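Local structure of putative prephenate dehydratase (Streptococcus mutans, 4LUB) at residues B[187-201]-B[262-275]. The protein probably catalyses the decarboxylating dehydration of prephenate to phenylpyruvate, a step in the biosynthesis of L-phenylalanine. Sequence-based numbering, arbitrary orientation.
Sequences LKEEDQKISLALTLP and GIHYKILGKYAVYR
Ser-195 faces both Leu-268 and Gly-269 in a classic beta bulge, where Ser-195 O accepts a hydrogen bond from Leu-268 N at 2.8 Å and a weak one from Gly-269 N. A second classic bulge sets Glu-190 and Asp-191 against Val-273. Around them, strands 189-199 and 264-274 run antiparallel, joined by a backbone ladder that includes the bonds Glu-190 N to Val-273 O and Thr-199 N to His-264 O.

Among the side chains, Arg-275 bends at chi3 (-72°) to meet Glu-190 side-on in a two-pronged salt bridge. Arg-275 NE meets Glu-190 OE1 at 2.6 Å, and Arg-275 NH2 meets Glu-190 OE2 at 2.9 Å. Both oxygens use their syn lone pairs, and the carboxylate and guanidinium planes lie 12° apart. Tyr-271 OH donates to Ser-195 OG at 2.7 Å, while the centre of its ring lies under the carbonyl O of Lys-193. Ser-195 OG is also hydrogen-bonded to Asp-242 OD1, so two partners hold this buried hydroxyl.

Apolar packing fills the part of one face formed by Leu-196, Leu-198, Tyr-265 and Ile-267. CD2 of Leu-196 touches CG1 of Ile-267 at 3.7 Å, the two side chains lying alongside, and CD2 of Leu-198 presses on CB of Tyr-265 at 3.4 Å.

Helix 248-261 covers Leu-196, Leu-198 and Tyr-265. Strand 237-244 flanks 189-199 within the ACT-type sheet, and strand 75-83 pairs in parallel with 264-274, linking that sheet to the dehydratase part.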
ATOM      1  N   LEU B 187      21.580 -18.738   8.023  1.00 54.35           N
ATOM      2  CA  LEU B 187      21.474 -17.584   8.899  1.00 48.43           C
ATOM      3  C   LEU B 187      20.347 -17.924   9.855  1.00 47.64           C
ATOM      4  O   LEU B 187      19.704 -18.966   9.702  1.00 46.21           O
ATOM      5  CB  LEU B 187      21.221 -16.289   8.118  1.00 47.41           C
ATOM      6  CG  LEU B 187      22.389 -15.629   7.352  1.00 50.66           C
ATOM      7  CD1 LEU B 187      23.230 -16.585   6.513  1.00 54.89           C
ATOM      8  CD2 LEU B 187      21.903 -14.447   6.508  1.00 51.69           C
ATOM      9  N   LYS B 188      20.119 -17.090  10.860  1.00 46.59           N
ATOM     10  CA  LYS B 188      19.093 -17.430  11.830  1.00 46.18           C
ATOM     11  C   LYS B 188      17.728 -17.328  11.158  1.00 41.25           C
ATOM     12  O   LYS B 188      17.280 -16.236  10.807  1.00 38.11           O
ATOM     13  CB  LYS B 188      19.181 -16.511  13.050  1.00 48.71           C
ATOM     14  CG  LYS B 188      18.362 -16.951  14.245  1.00 52.65           C
ATOM     15  CD  LYS B 188      18.614 -16.028  15.425  1.00 56.69           C
ATOM     16  CE  LYS B 188      17.335 -15.347  15.876  1.00 59.01           C
ATOM     17  NZ  LYS B 188      16.618 -16.157  16.899  1.00 57.82           N
ATOM     18  N   GLU B 189      17.073 -18.478  10.997  1.00 40.85           N
ATOM     19  CA  GLU B 189      15.697 -18.538  10.514  1.00 41.62           C
ATOM     20  C   GLU B 189      14.721 -17.989  11.531  1.00 40.26           C
ATOM     21  O   GLU B 189      14.755 -18.353  12.703  1.00 42.10           O
ATOM     22  CB  GLU B 189      15.286 -19.969  10.152  1.00 43.83           C
ATOM     23  CG  GLU B 189      13.996 -20.004   9.347  1.00 45.93           C
ATOM     24  CD  GLU B 189      13.631 -21.380   8.834  1.00 48.51           C
ATOM     25  OE1 GLU B 189      14.457 -21.991   8.129  1.00 51.09           O
ATOM     26  OE2 GLU B 189      12.513 -21.851   9.140  1.00 48.84           O
ATOM     27  N   GLU B 190      13.846 -17.109  11.068  1.00 35.42           N
ATOM     28  CA  GLU B 190      12.920 -16.431  11.951  1.00 34.31           C
ATOM     29  C   GLU B 190      11.456 -16.700  11.563  1.00 32.04           C
ATOM     30  O   GLU B 190      10.551 -16.550  12.386  1.00 27.66           O
ATOM     31  CB  GLU B 190      13.264 -14.939  11.959  1.00 39.71           C
ATOM     32  CG  GLU B 190      12.120 -13.963  11.973  1.00 47.83           C
ATOM     33  CD  GLU B 190      12.615 -12.530  11.981  1.00 51.25           C
ATOM     34  OE1 GLU B 190      13.775 -12.309  12.396  1.00 52.42           O
ATOM     35  OE2 GLU B 190      11.847 -11.634  11.572  1.00 50.11           O
ATOM     36  N   ASP B 191      11.227 -17.135  10.323  1.00 32.43           N
ATOM     37  CA  ASP B 191       9.857 -17.281   9.817  1.00 28.50           C
ATOM     38  C   ASP B 191       9.768 -17.990   8.466  1.00 30.33           C
ATOM     39  O   ASP B 191      10.762 -18.139   7.746  1.00 27.60           O
ATOM     40  CB  ASP B 191       9.175 -15.912   9.718  1.00 27.62           C
ATOM     41  CG  ASP B 191       7.696 -15.970  10.066  1.00 28.87           C
ATOM     42  OD1 ASP B 191       7.158 -17.085  10.214  1.00 27.19           O
ATOM     43  OD2 ASP B 191       7.073 -14.897  10.208  1.00 32.93           O
ATOM     44  N   GLN B 192       8.571 -18.499   8.174  1.00 30.77           N
ATOM     45  CA  GLN B 192       8.226 -19.007   6.850  1.00 26.12           C
ATOM     46  C   GLN B 192       7.015 -18.281   6.275  1.00 26.14           C
ATOM     47  O   GLN B 192       5.976 -18.174   6.934  1.00 21.55           O
ATOM     48  CB  GLN B 192       7.963 -20.512   6.908  1.00 28.58           C
ATOM     49  CG  GLN B 192       9.125 -21.290   7.500  1.00 33.32           C
ATOM     50  CD  GLN B 192      10.076 -21.814   6.443  1.00 36.77           C
ATOM     51  OE1 GLN B 192       9.795 -21.741   5.247  1.00 38.10           O
ATOM     52  NE2 GLN B 192      11.224 -22.325   6.880  1.00 39.04           N
ATOM     53  N   LYS B 193       7.141 -17.792   5.044  1.00 24.03           N
ATOM     54  CA  LYS B 193       6.064 -17.000   4.467  1.00 23.78           C
ATOM     55  C   LYS B 193       5.781 -17.354   3.018  1.00 21.97           C
ATOM     56  O   LYS B 193       6.594 -17.977   2.353  1.00 21.94           O
ATOM     57  CB  LYS B 193       6.391 -15.500   4.564  1.00 25.40           C
ATOM     58  CG  LYS B 193       6.151 -14.903   5.951  1.00 28.50           C
ATOM     59  CD  LYS B 193       6.559 -13.436   6.011  1.00 27.00           C
ATOM     60  CE  LYS B 193       6.340 -12.854   7.402  1.00 25.51           C
ATOM     61  NZ  LYS B 193       6.706 -11.407   7.490  1.00 24.51           N
ATOM     62  N   ILE B 194       4.618 -16.927   2.541  1.00 24.26           N
ATOM     63  CA  ILE B 194       4.278 -17.010   1.133  1.00 27.35           C
ATOM     64  C   ILE B 194       3.712 -15.649   0.767  1.00 25.87           C
ATOM     65  O   ILE B 194       2.926 -15.074   1.520  1.00 25.58           O
ATOM     66  CB  ILE B 194       3.259 -18.150   0.817  1.00 19.14           C
ATOM     67  CG1 ILE B 194       2.806 -18.078  -0.636  1.00 19.80           C
ATOM     68  CG2 ILE B 194       2.035 -18.086   1.741  1.00 19.95           C
ATOM     69  CD1 ILE B 194       2.119 -19.348  -1.126  1.00 23.47           C
ATOM     70  N   SER B 195       4.141 -15.118  -0.372  1.00 22.92           N
ATOM     71  CA  SER B 195       3.627 -13.840  -0.852  1.00 19.74           C
ATOM     72  C   SER B 195       2.840 -14.037  -2.130  1.00 20.35           C
ATOM     73  O   SER B 195       3.273 -14.743  -3.041  1.00 23.90           O
ATOM     74  CB  SER B 195       4.760 -12.839  -1.084  1.00 19.05           C
ATOM     75  OG  SER B 195       5.419 -12.536   0.129  1.00 19.96           O
ATOM     76  N   LEU B 196       1.676 -13.407  -2.189  1.00 18.15           N
ATOM     77  CA  LEU B 196       0.785 -13.574  -3.315  1.00 18.55           C
ATOM     78  C   LEU B 196       0.448 -12.221  -3.908  1.00 21.35           C
ATOM     79  O   LEU B 196       0.384 -11.216  -3.190  1.00 21.45           O
ATOM     80  CB  LEU B 196      -0.509 -14.274  -2.889  1.00 21.82           C
ATOM     81  CG  LEU B 196      -0.455 -15.723  -2.396  1.00 28.58           C
ATOM     82  CD1 LEU B 196      -1.793 -16.101  -1.747  1.00 34.39           C
ATOM     83  CD2 LEU B 196      -0.043 -16.727  -3.458  1.00 28.37           C
ATOM     84  N   ALA B 197       0.264 -12.179  -5.221  1.00 21.47           N
ATOM     85  CA  ALA B 197      -0.388 -11.035  -5.830  1.00 23.57           C
ATOM     86  C   ALA B 197      -1.780 -11.460  -6.298  1.00 24.11           C
ATOM     87  O   ALA B 197      -1.906 -12.334  -7.156  1.00 26.46           O
ATOM     88  CB  ALA B 197       0.445 -10.487  -6.990  1.00 20.15           C
ATOM     89  N   LEU B 198      -2.821 -10.868  -5.717  1.00 26.20           N
ATOM     90  CA  LEU B 198      -4.199 -11.228  -6.061  1.00 30.45           C
ATOM     91  C   LEU B 198      -4.859 -10.156  -6.903  1.00 27.99           C
ATOM     92  O   LEU B 198      -4.669  -8.961  -6.666  1.00 25.14           O
ATOM     93  CB  LEU B 198      -5.075 -11.456  -4.825  1.00 37.49           C
ATOM     94  CG  LEU B 198      -4.704 -12.341  -3.641  1.00 45.63           C
ATOM     95  CD1 LEU B 198      -5.659 -12.032  -2.509  1.00 47.91           C
ATOM     96  CD2 LEU B 198      -4.817 -13.792  -4.015  1.00 48.05           C
ATOM     97  N   THR B 199      -5.642 -10.595  -7.880  1.00 30.19           N
ATOM     98  CA  THR B 199      -6.599  -9.730  -8.555  1.00 34.24           C
ATOM     99  C   THR B 199      -7.997 -10.286  -8.310  1.00 35.06           C
ATOM    100  O   THR B 199      -8.186 -11.499  -8.208  1.00 33.52           O
ATOM    101  CB  THR B 199      -6.330  -9.615 -10.053  1.00 37.61           C
ATOM    102  OG1 THR B 199      -6.169 -10.923 -10.614  1.00 38.83           O
ATOM    103  CG2 THR B 199      -5.056  -8.819 -10.290  1.00 40.36           C
ATOM    104  N   LEU B 200      -8.975  -9.400  -8.198  1.00 30.31           N
ATOM    105  CA  LEU B 200     -10.302  -9.817  -7.799  1.00 33.03           C
ATOM    106  C   LEU B 200     -11.230  -9.872  -9.019  1.00 33.10           C
ATOM    107  O   LEU B 200     -10.926  -9.274 -10.047  1.00 32.61           O
ATOM    108  CB  LEU B 200     -10.823  -8.842  -6.738  1.00 29.59           C
ATOM    109  CG  LEU B 200      -9.931  -8.855  -5.485  1.00 29.59           C
ATOM    110  CD1 LEU B 200     -10.163  -7.629  -4.626  1.00 30.14           C
ATOM    111  CD2 LEU B 200     -10.083 -10.132  -4.673  1.00 32.33           C
ATOM    112  N   PRO B 201     -12.353 -10.604  -8.915  1.00 35.01           N
ATOM    113  CA  PRO B 201     -13.323 -10.651 -10.020  1.00 42.36           C
ATOM    114  C   PRO B 201     -13.937  -9.277 -10.257  1.00 47.77           C
ATOM    115  O   PRO B 201     -14.367  -8.631  -9.297  1.00 48.05           O
ATOM    116  CB  PRO B 201     -14.378 -11.654  -9.535  1.00 39.81           C
ATOM    117  CG  PRO B 201     -13.683 -12.476  -8.518  1.00 37.40           C
ATOM    118  CD  PRO B 201     -12.685 -11.573  -7.856  1.00 35.77           C
ATOM    119  N   GLY B 262     -13.049 -18.003  -7.949  1.00 31.43           N
ATOM    120  CA  GLY B 262     -12.768 -17.145  -9.086  1.00 33.40           C
ATOM    121  C   GLY B 262     -11.789 -16.015  -8.809  1.00 32.86           C
ATOM    122  O   GLY B 262     -11.677 -15.082  -9.602  1.00 32.95           O
ATOM    123  N   ILE B 263     -11.086 -16.084  -7.684  1.00 28.85           N
ATOM    124  CA  ILE B 263     -10.023 -15.124  -7.393  1.00 28.05           C
ATOM    125  C   ILE B 263      -8.706 -15.613  -7.986  1.00 31.19           C
ATOM    126  O   ILE B 263      -8.285 -16.747  -7.738  1.00 32.29           O
ATOM    127  CB  ILE B 263      -9.855 -14.885  -5.872  1.00 30.47           C
ATOM    128  CG1 ILE B 263     -11.115 -14.236  -5.293  1.00 33.39           C
ATOM    129  CG2 ILE B 263      -8.653 -13.990  -5.590  1.00 27.46           C
ATOM    130  CD1 ILE B 263     -11.322 -14.523  -3.825  1.00 34.00           C
ATOM    131  N   HIS B 264      -8.052 -14.759  -8.768  1.00 29.96           N
ATOM    132  CA  HIS B 264      -6.798 -15.149  -9.395  1.00 33.70           C
ATOM    133  C   HIS B 264      -5.627 -14.657  -8.574  1.00 30.86           C
ATOM    134  O   HIS B 264      -5.682 -13.588  -7.969  1.00 27.60           O
ATOM    135  CB  HIS B 264      -6.689 -14.588 -10.815  1.00 40.81           C
ATOM    136  CG  HIS B 264      -7.662 -15.187 -11.783  1.00 50.24           C
ATOM    137  ND1 HIS B 264      -8.641 -14.449 -12.413  1.00 52.46           N
ATOM    138  CD2 HIS B 264      -7.789 -16.453 -12.243  1.00 55.42           C
ATOM    139  CE1 HIS B 264      -9.336 -15.237 -13.215  1.00 55.47           C
ATOM    140  NE2 HIS B 264      -8.838 -16.458 -13.131  1.00 58.22           N
ATOM    141  N   TYR B 265      -4.569 -15.457  -8.550  1.00 28.07           N
ATOM    142  CA  TYR B 265      -3.395 -15.124  -7.766  1.00 27.12           C
ATOM    143  C   TYR B 265      -2.148 -15.478  -8.546  1.00 25.43           C
ATOM    144  O   TYR B 265      -2.155 -16.398  -9.359  1.00 21.63           O
ATOM    145  CB  TYR B 265      -3.404 -15.838  -6.406  1.00 23.23           C
ATOM    146  CG  TYR B 265      -3.379 -17.343  -6.496  1.00 23.52           C
ATOM    147  CD1 TYR B 265      -2.177 -18.034  -6.528  1.00 24.69           C
ATOM    148  CD2 TYR B 265      -4.561 -18.075  -6.549  1.00 22.39           C
ATOM    149  CE1 TYR B 265      -2.146 -19.410  -6.614  1.00 27.65           C
ATOM    150  CE2 TYR B 265      -4.538 -19.454  -6.624  1.00 21.21           C
ATOM    151  CZ  TYR B 265      -3.332 -20.115  -6.661  1.00 27.37           C
ATOM    152  OH  TYR B 265      -3.285 -21.484  -6.747  1.00 32.21           O
ATOM    153  N   LYS B 266      -1.100 -14.697  -8.320  1.00 24.86           N
ATOM    154  CA  LYS B 266       0.256 -15.043  -8.713  1.00 24.70           C
ATOM    155  C   LYS B 266       1.094 -15.278  -7.464  1.00 21.52           C
ATOM    156  O   LYS B 266       1.137 -14.422  -6.582  1.00 23.16           O
ATOM    157  CB  LYS B 266       0.864 -13.926  -9.565  1.00 25.45           C
ATOM    158  CG  LYS B 266       2.233 -14.223 -10.128  1.00 30.55           C
ATOM    159  CD  LYS B 266       2.669 -13.068 -11.000  1.00 34.71           C
ATOM    160  CE  LYS B 266       4.063 -13.274 -11.546  1.00 37.49           C
ATOM    161  NZ  LYS B 266       4.368 -12.250 -12.573  1.00 36.82           N
ATOM    162  N   ILE B 267       1.727 -16.444  -7.369  1.00 21.34           N
ATOM    163  CA  ILE B 267       2.676 -16.697  -6.288  1.00 23.91           C
ATOM    164  C   ILE B 267       3.980 -15.950  -6.523  1.00 26.22           C
ATOM    165  O   ILE B 267       4.727 -16.265  -7.451  1.00 24.38           O
ATOM    166  CB  ILE B 267       2.983 -18.197  -6.120  1.00 29.27           C
ATOM    167  CG1 ILE B 267       1.691 -18.975  -5.861  1.00 31.01           C
ATOM    168  CG2 ILE B 267       3.991 -18.411  -4.983  1.00 29.00           C
ATOM    169  CD1 ILE B 267       1.906 -20.454  -5.629  1.00 34.13           C
ATOM    170  N   LEU B 268       4.244 -14.950  -5.686  1.00 25.50           N
ATOM    171  CA  LEU B 268       5.465 -14.171  -5.819  1.00 25.43           C
ATOM    172  C   LEU B 268       6.638 -14.893  -5.170  1.00 29.56           C
ATOM    173  O   LEU B 268       7.784 -14.674  -5.547  1.00 29.14           O
ATOM    174  CB  LEU B 268       5.296 -12.783  -5.190  1.00 22.38           C
ATOM    175  CG  LEU B 268       4.213 -11.875  -5.769  1.00 23.24           C
ATOM    176  CD1 LEU B 268       4.224 -10.542  -5.045  1.00 27.61           C
ATOM    177  CD2 LEU B 268       4.428 -11.670  -7.259  1.00 22.85           C
ATOM    178  N   GLY B 269       6.349 -15.772  -4.214  1.00 30.07           N
ATOM    179  CA  GLY B 269       7.399 -16.503  -3.529  1.00 28.87           C
ATOM    180  C   GLY B 269       6.956 -17.352  -2.351  1.00 26.58           C
ATOM    181  O   GLY B 269       6.009 -17.000  -1.648  1.00 23.93           O
ATOM    182  N   LYS B 270       7.623 -18.492  -2.177  1.00 26.26           N
ATOM    183  CA  LYS B 270       7.611 -19.254  -0.924  1.00 28.44           C
ATOM    184  C   LYS B 270       9.022 -19.295  -0.357  1.00 28.04           C
ATOM    185  O   LYS B 270       9.935 -19.788  -1.013  1.00 27.68           O
ATOM    186  CB  LYS B 270       7.096 -20.688  -1.112  1.00 31.68           C
ATOM    187  CG  LYS B 270       5.726 -20.829  -1.743  1.00 39.85           C
ATOM    188  CD  LYS B 270       5.345 -22.300  -1.787  1.00 48.02           C
ATOM    189  CE  LYS B 270       4.109 -22.567  -2.622  1.00 52.92           C
ATOM    190  NZ  LYS B 270       3.780 -24.026  -2.612  1.00 58.73           N
ATOM    191  N   TYR B 271       9.223 -18.776   0.849  1.00 22.45           N
ATOM    192  CA  TYR B 271      10.595 -18.545   1.289  1.00 25.75           C
ATOM    193  C   TYR B 271      10.737 -18.601   2.798  1.00 27.87           C
ATOM    194  O   TYR B 271       9.775 -18.371   3.536  1.00 27.58           O
ATOM    195  CB  TYR B 271      11.088 -17.184   0.782  1.00 23.37           C
ATOM    196  CG  TYR B 271      10.100 -16.068   1.051  1.00 23.43           C
ATOM    197  CD1 TYR B 271      10.090 -15.408   2.277  1.00 22.33           C
ATOM    198  CD2 TYR B 271       9.161 -15.687   0.091  1.00 22.13           C
ATOM    199  CE1 TYR B 271       9.183 -14.398   2.545  1.00 21.54           C
ATOM    200  CE2 TYR B 271       8.244 -14.672   0.350  1.00 22.52           C
ATOM    201  CZ  TYR B 271       8.266 -14.031   1.583  1.00 20.51           C
ATOM    202  OH  TYR B 271       7.369 -13.028   1.862  1.00 22.82           O
ATOM    203  N   ALA B 272      11.955 -18.879   3.252  1.00 27.14           N
ATOM    204  CA  ALA B 272      12.297 -18.696   4.658  1.00 25.00           C
ATOM    205  C   ALA B 272      12.732 -17.251   4.891  1.00 24.02           C
ATOM    206  O   ALA B 272      13.239 -16.587   3.983  1.00 21.06           O
ATOM    207  CB  ALA B 272      13.398 -19.668   5.076  1.00 26.17           C
ATOM    208  N   VAL B 273      12.489 -16.763   6.104  1.00 27.61           N
ATOM    209  CA  VAL B 273      12.938 -15.443   6.521  1.00 27.98           C
ATOM    210  C   VAL B 273      14.140 -15.533   7.454  1.00 27.73           C
ATOM    211  O   VAL B 273      14.080 -16.192   8.487  1.00 26.78           O
ATOM    212  CB  VAL B 273      11.808 -14.659   7.232  1.00 26.98           C
ATOM    213  CG1 VAL B 273      12.280 -13.252   7.607  1.00 26.55           C
ATOM    214  CG2 VAL B 273      10.545 -14.637   6.365  1.00 22.83           C
ATOM    215  N   TYR B 274      15.216 -14.850   7.086  1.00 27.93           N
ATOM    216  CA  TYR B 274      16.431 -14.786   7.889  1.00 26.53           C
ATOM    217  C   TYR B 274      16.624 -13.345   8.340  1.00 27.60           C
ATOM    218  O   TYR B 274      16.190 -12.427   7.647  1.00 27.71           O
ATOM    219  CB  TYR B 274      17.633 -15.265   7.084  1.00 26.01           C
ATOM    220  CG  TYR B 274      17.450 -16.629   6.454  1.00 27.21           C
ATOM    221  CD1 TYR B 274      17.713 -17.791   7.168  1.00 30.95           C
ATOM    222  CD2 TYR B 274      17.016 -16.751   5.137  1.00 29.70           C
ATOM    223  CE1 TYR B 274      17.545 -19.044   6.586  1.00 32.17           C
ATOM    224  CE2 TYR B 274      16.853 -17.996   4.545  1.00 28.16           C
ATOM    225  CZ  TYR B 274      17.119 -19.136   5.272  1.00 31.65           C
ATOM    226  OH  TYR B 274      16.953 -20.371   4.684  1.00 32.37           O
ATOM    227  N   ARG B 275      17.203 -13.128   9.517  1.00 25.79           N
ATOM    228  CA  ARG B 275      17.389 -11.756   9.982  1.00 34.26           C
ATOM    229  C   ARG B 275      18.863 -11.363   9.974  1.00 38.46           C
ATOM    230  O   ARG B 275      19.681 -11.983  10.654  1.00 43.97           O
ATOM    231  CB  ARG B 275      16.796 -11.564  11.380  1.00 37.93           C
ATOM    232  CG  ARG B 275      16.870 -10.122  11.883  1.00 41.73           C
ATOM    233  CD  ARG B 275      15.954  -9.894  13.080  1.00 47.46           C
ATOM    234  NE  ARG B 275      14.541  -9.877  12.702  1.00 48.30           N
ATOM    235  CZ  ARG B 275      13.804  -8.777  12.570  1.00 46.99           C
ATOM    236  NH1 ARG B 275      14.335  -7.582  12.790  1.00 44.77           N
ATOM    237  NH2 ARG B 275      12.526  -8.870  12.223  1.00 47.64           N
TER
HETATM  238  O   HOH W   1      21.336 -14.396  10.775  1.00 39.15           O
HETATM  239  O   HOH W   2       7.814 -20.784   3.373  1.00 28.27           O
HETATM  240  O   HOH W   3      -3.504 -12.073  -9.890  1.00 38.69           O